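Local structure of 3-oxo-tetronate kinase (Cupriavidus necator, 5DMH) at residues T156-H161 / L202-V207; R189-Q192 / K198-L201. The protein catalyses the ATP-dependent phosphorylation of 3-oxo-tetronate to 3-oxo-tetronate 4-phosphate, a step of carbohydrate metabolism. All blocks are in the same frame, centred on the assembly; numbering follows the deposited sequence.

Contact 1: residues T156-H161 / L202-V207; sequences TIFRGH and LRYDAV
The type I' turn F158-H161, which joins two antiparallel strands of a small hairpin, meets the first turn of helix 204-207 through an aromatic stack between F158 and Y204. The rings form an offset stack, centroids 4.3 Å apart and planes 30° from parallel, with F158 CE1 over the centre of the Y204 ring and 3.3 Å from Y204 CE1. D205 CB lies against the opposite face of the tyrosine. Y204 reaches the phenylalanine because its CG sits between the backbone N and the carbonyl carbon (chi1 71°). R159 runs extended from CG to NE along the edge of the tyrosine, its guanidinium plane turned 71° from the ring, so that CE1 of Y204 lies over one guanidinium face. Its NH2 gives a weak, bent hydrogen bond to Y204 OH at 3.1 Å. R203, the N-cap residue, lays its CD over the same guanidinium face as Y204 CE1. R159 NH1 lies 3.6 Å from R203 NE, two like charges close together at the surface with no bond between them. Inside the turn, H161 ND1 donates to R159 O at 2.9 Å, with the acceptor in the imidazole plane. D232 ties both backbones together, accepting from R159 N, G160 N and Y204 N. I157 packs on L162 of strand 161-164, L202 on helices 211-223 and 236-245, and V207 on helix 236-245.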
loop_
_atom_site.group_PDB
_atom_site.type_symbol
_atom_site.label_atom_id
_atom_site.label_comp_id
_atom_site.label_asym_id
_atom_site.label_seq_id
_atom_site.Cartn_x
_atom_site.Cartn_y
_atom_site.Cartn_z
ATOM N N THR A 156 13.962 -5.787 -6.294
ATOM C CA THR A 156 14.792 -6.832 -5.701
ATOM C C THR A 156 15.776 -6.285 -4.661
ATOM O O THR A 156 16.084 -5.086 -4.641
ATOM C CB THR A 156 15.560 -7.663 -6.783
ATOM O OG1 THR A 156 16.409 -6.817 -7.558
ATOM C CG2 THR A 156 14.591 -8.381 -7.689
ATOM N N ILE A 157 16.258 -7.180 -3.791
ATOM C CA ILE A 157 17.141 -6.844 -2.683
ATOM C C ILE A 157 18.353 -7.793 -2.652
ATOM O O ILE A 157 18.190 -9.003 -2.657
ATOM C CB ILE A 157 16.443 -6.921 -1.296
ATOM C CG1 ILE A 157 15.182 -6.059 -1.264
ATOM C CG2 ILE A 157 17.377 -6.419 -0.216
ATOM C CD1 ILE A 157 14.318 -6.338 -0.075
ATOM N N PHE A 158 19.538 -7.198 -2.685
ATOM C CA PHE A 158 20.824 -7.912 -2.739
ATOM C C PHE A 158 21.784 -7.254 -1.763
ATOM O O PHE A 158 22.041 -6.058 -1.838
ATOM C CB PHE A 158 21.411 -7.897 -4.163
ATOM C CG PHE A 158 22.733 -8.626 -4.290
ATOM C CD1 PHE A 158 22.760 -10.001 -4.478
ATOM C CD2 PHE A 158 23.937 -7.948 -4.220
ATOM C CE1 PHE A 158 23.961 -10.661 -4.612
ATOM C CE2 PHE A 158 25.136 -8.618 -4.342
ATOM C CZ PHE A 158 25.151 -9.963 -4.556
ATOM N N ARG A 159 22.340 -8.045 -0.843
ATOM C CA ARG A 159 23.201 -7.524 0.223
ATOM C C ARG A 159 22.560 -6.322 0.914
ATOM O O ARG A 159 23.229 -5.377 1.295
ATOM C CB ARG A 159 24.606 -7.229 -0.284
ATOM C CG ARG A 159 25.334 -8.506 -0.738
ATOM C CD ARG A 159 26.773 -8.272 -1.199
ATOM N NE ARG A 159 27.392 -9.554 -1.513
ATOM C CZ ARG A 159 28.029 -10.325 -0.627
ATOM N NH1 ARG A 159 28.159 -9.956 0.636
ATOM N NH2 ARG A 159 28.523 -11.483 -1.009
ATOM N N GLY A 160 21.249 -6.416 1.065
ATOM C CA GLY A 160 20.451 -5.456 1.798
ATOM C C GLY A 160 20.117 -4.195 1.031
ATOM O O GLY A 160 19.433 -3.326 1.569
ATOM N N HIS A 161 20.599 -4.108 -0.215
ATOM C CA HIS A 161 20.428 -2.931 -1.047
ATOM C C HIS A 161 19.212 -3.140 -1.967
ATOM O O HIS A 161 19.073 -4.167 -2.634
ATOM C CB HIS A 161 21.709 -2.666 -1.876
ATOM C CG HIS A 161 22.851 -2.113 -1.072
ATOM N ND1 HIS A 161 23.468 -2.827 -0.070
ATOM C CD2 HIS A 161 23.473 -0.907 -1.111
ATOM C CE1 HIS A 161 24.440 -2.099 0.459
ATOM N NE2 HIS A 161 24.441 -0.920 -0.127
ATOM N N LEU A 202 19.588 -10.890 6.460
ATOM C CA LEU A 202 19.446 -12.274 6.040
ATOM C C LEU A 202 19.830 -12.302 4.558
ATOM O O LEU A 202 19.037 -11.953 3.705
ATOM C CB LEU A 202 18.004 -12.730 6.293
ATOM C CG LEU A 202 17.547 -14.086 5.807
ATOM C CD1 LEU A 202 18.447 -15.173 6.391
ATOM C CD2 LEU A 202 16.090 -14.346 6.193
ATOM N N ARG A 203 21.067 -12.687 4.267
ATOM C CA ARG A 203 21.682 -12.433 2.964
ATOM C C ARG A 203 21.251 -13.440 1.895
ATOM O O ARG A 203 20.866 -14.576 2.201
ATOM C CB ARG A 203 23.214 -12.419 3.132
ATOM C CG ARG A 203 23.998 -11.840 1.963
ATOM C CD ARG A 203 25.504 -11.851 2.225
ATOM N NE ARG A 203 25.882 -10.924 3.274
ATOM C CZ ARG A 203 26.150 -11.241 4.545
ATOM N NH1 ARG A 203 26.461 -10.274 5.404
ATOM N NH2 ARG A 203 26.140 -12.503 4.970
ATOM N N TYR A 204 21.346 -13.023 0.636
ATOM C CA TYR A 204 20.881 -13.815 -0.502
ATOM C C TYR A 204 21.460 -15.219 -0.587
ATOM O O TYR A 204 20.823 -16.126 -1.137
ATOM C CB TYR A 204 21.217 -13.081 -1.808
ATOM C CG TYR A 204 22.687 -13.085 -2.116
ATOM C CD1 TYR A 204 23.541 -12.160 -1.546
ATOM C CD2 TYR A 204 23.230 -14.054 -2.947
ATOM C CE1 TYR A 204 24.886 -12.196 -1.794
ATOM C CE2 TYR A 204 24.565 -14.091 -3.222
ATOM C CZ TYR A 204 25.405 -13.153 -2.649
ATOM O OH TYR A 204 26.757 -13.167 -2.905
ATOM N N ASP A 205 22.671 -15.400 -0.074
ATOM C CA ASP A 205 23.353 -16.683 -0.201
ATOM C C ASP A 205 22.782 -17.736 0.760
ATOM O O ASP A 205 22.799 -18.917 0.457
ATOM C CB ASP A 205 24.865 -16.509 -0.081
ATOM C CG ASP A 205 25.311 -15.894 1.244
ATOM O OD1 ASP A 205 24.507 -15.270 1.964
ATOM O OD2 ASP A 205 26.511 -16.039 1.561
ATOM N N ALA A 206 22.199 -17.304 1.876
ATOM C CA ALA A 206 21.438 -18.228 2.713
ATOM C C ALA A 206 20.079 -18.516 2.070
ATOM O O ALA A 206 19.652 -19.669 1.988
ATOM C CB ALA A 206 21.262 -17.657 4.127
ATOM N N VAL A 207 19.400 -17.459 1.621
ATOM C CA VAL A 207 18.086 -17.614 1.017
ATOM C C VAL A 207 18.152 -18.537 -0.196
ATOM O O VAL A 207 17.265 -19.371 -0.412
ATOM C CB VAL A 207 17.500 -16.262 0.635
ATOM C CG1 VAL A 207 16.105 -16.450 0.063
ATOM C CG2 VAL A 207 17.462 -15.346 1.849
#

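Contact 2: residues R189-Q192 / K198-L201; sequences RVLQ and KVGL
The side-chain oxygen OE1 of Q192 is gripped by two donors, the backbone N of V199 and a water. V199 N donates to Q192 OE1 at 2.9 Å in a nearly straight bond (163° at the hydrogen), arriving tilted 33° from the amide plane. The water gives one proton to Q192 OE1 at 2.6 Å and the other to V199 O at 2.7 Å, so the glutamine oxygen is linked to both polar backbone atoms of one strand residue. Q192 takes CG away from the helix backbone N (chi1 -173°) and then bends at chi2, which carries its amide across to the strand. The amide nitrogen faces other partners: NE2 donates to N197 O and, weakly, to S195 O, both in the connection between helix and strand.

Beside this polar link the side chains pack by van der Waals contact. V199 directs its side chain toward helix 187-193, sliding past Q192 in the opposite sense, with CB 3.5 Å from Q192 OE1. L191 forms the apolar pair with V199, crossing it at about a right angle with its CG 3.9 Å from V199 CG2, and also packs on M228 and I230 of the neighbouring strand 228-231. K198 points its CB away from the helix, though the aliphatic CD remains 4.1 Å from Q192 OE1.

With both ends of its amide engaged, Q192 is fixed in rotation: the oxygen meets the N-H of V199, and the nitrogen meets N197 O, and weakly S195 O. A single neutral side chain thus joins the helix end, the short connection and the edge strand by hydrogen bonds.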
loop_
_atom_site.group_PDB
_atom_site.type_symbol
_atom_site.label_atom_id
_atom_site.label_comp_id
_atom_site.label_asym_id
_atom_site.label_seq_id
_atom_site.Cartn_x
_atom_site.Cartn_y
_atom_site.Cartn_z
ATOM N N ARG A 189 21.087 0.102 6.713
ATOM C CA ARG A 189 21.431 1.421 7.259
ATOM C C ARG A 189 20.166 2.291 7.439
ATOM O O ARG A 189 19.975 2.904 8.481
ATOM C CB ARG A 189 22.444 2.085 6.327
ATOM C CG ARG A 189 22.999 3.428 6.746
ATOM C CD ARG A 189 24.269 3.736 5.940
ATOM N NE ARG A 189 24.012 3.758 4.499
ATOM C CZ ARG A 189 24.937 3.596 3.546
ATOM N NH1 ARG A 189 26.210 3.388 3.855
ATOM N NH2 ARG A 189 24.590 3.647 2.269
ATOM N N VAL A 190 19.302 2.300 6.437
ATOM C CA VAL A 190 18.063 3.079 6.495
ATOM C C VAL A 190 17.188 2.620 7.670
ATOM O O VAL A 190 16.729 3.427 8.460
ATOM C CB VAL A 190 17.283 2.973 5.160
ATOM C CG1 VAL A 190 15.874 3.570 5.273
ATOM C CG2 VAL A 190 18.062 3.645 4.031
ATOM N N LEU A 191 16.964 1.317 7.790
ATOM C CA LEU A 191 16.109 0.806 8.844
ATOM C C LEU A 191 16.745 1.026 10.221
ATOM O O LEU A 191 16.042 1.383 11.197
ATOM C CB LEU A 191 15.812 -0.685 8.622
ATOM C CG LEU A 191 14.831 -1.361 9.599
ATOM C CD1 LEU A 191 13.534 -0.555 9.777
ATOM C CD2 LEU A 191 14.526 -2.759 9.118
ATOM N N GLN A 192 18.051 0.814 10.320
ATOM C CA GLN A 192 18.749 1.007 11.600
ATOM C C GLN A 192 18.534 2.435 12.112
ATOM O O GLN A 192 18.351 2.657 13.303
ATOM C CB GLN A 192 20.252 0.690 11.490
ATOM C CG GLN A 192 20.993 0.704 12.834
ATOM C CD GLN A 192 20.429 -0.271 13.830
ATOM O OE1 GLN A 192 20.825 -1.438 13.866
ATOM N NE2 GLN A 192 19.475 0.189 14.638
ATOM N N LYS A 198 18.879 -3.749 17.348
ATOM C CA LYS A 198 19.806 -4.131 16.300
ATOM C C LYS A 198 19.161 -4.636 14.993
ATOM O O LYS A 198 18.362 -5.574 14.986
ATOM C CB LYS A 198 20.788 -5.181 16.852
ATOM C CG LYS A 198 21.739 -5.754 15.824
ATOM C CD LYS A 198 22.764 -4.763 15.334
ATOM C CE LYS A 198 23.768 -5.447 14.426
ATOM N NZ LYS A 198 24.846 -4.541 13.940
ATOM N N VAL A 199 19.524 -4.000 13.878
ATOM C CA VAL A 199 19.072 -4.414 12.542
ATOM C C VAL A 199 20.177 -5.173 11.832
ATOM O O VAL A 199 21.317 -4.758 11.863
ATOM C CB VAL A 199 18.686 -3.190 11.657
ATOM C CG1 VAL A 199 18.377 -3.632 10.251
ATOM C CG2 VAL A 199 17.509 -2.476 12.260
ATOM N N GLY A 200 19.853 -6.320 11.251
ATOM C CA GLY A 200 20.845 -7.112 10.546
ATOM C C GLY A 200 20.387 -7.466 9.133
ATOM O O GLY A 200 19.507 -6.804 8.545
ATOM N N LEU A 201 20.987 -8.528 8.595
ATOM C CA LEU A 201 20.764 -8.941 7.221
ATOM C C LEU A 201 20.659 -10.442 7.105
ATOM O O LEU A 201 21.533 -11.173 7.571
ATOM C CB LEU A 201 21.907 -8.467 6.329
ATOM C CG LEU A 201 21.856 -8.861 4.838
ATOM C CD1 LEU A 201 20.684 -8.247 4.108
ATOM C CD2 LEU A 201 23.175 -8.463 4.150
HETATM O O HOH W 1 22.508 -2.378 12.186
#

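Overall arrangement
Both contacts lie in the sugar-binding N-terminal domain, on the same side of the chain's centre and away from the ADP-binding pocket, with centres about 13 Å apart. Along the chain the order is hairpin segment 156-161, helix segment 189-192, strand segment 198-201, then 202-207, so contact 2 falls between the two halves of contact 1. Strand 199-202 connects them: contact 2 sets V199 against helix 187-193, and helix 204-207 follows the strand, after R203. L201 bridges the two sites, its CD1 lying 3.6 Å from G160 N. Contact 1 joins the hairpin to the segment just after the outermost strand 199-202, while contact 2 joins helix 187-193 to that strand itself.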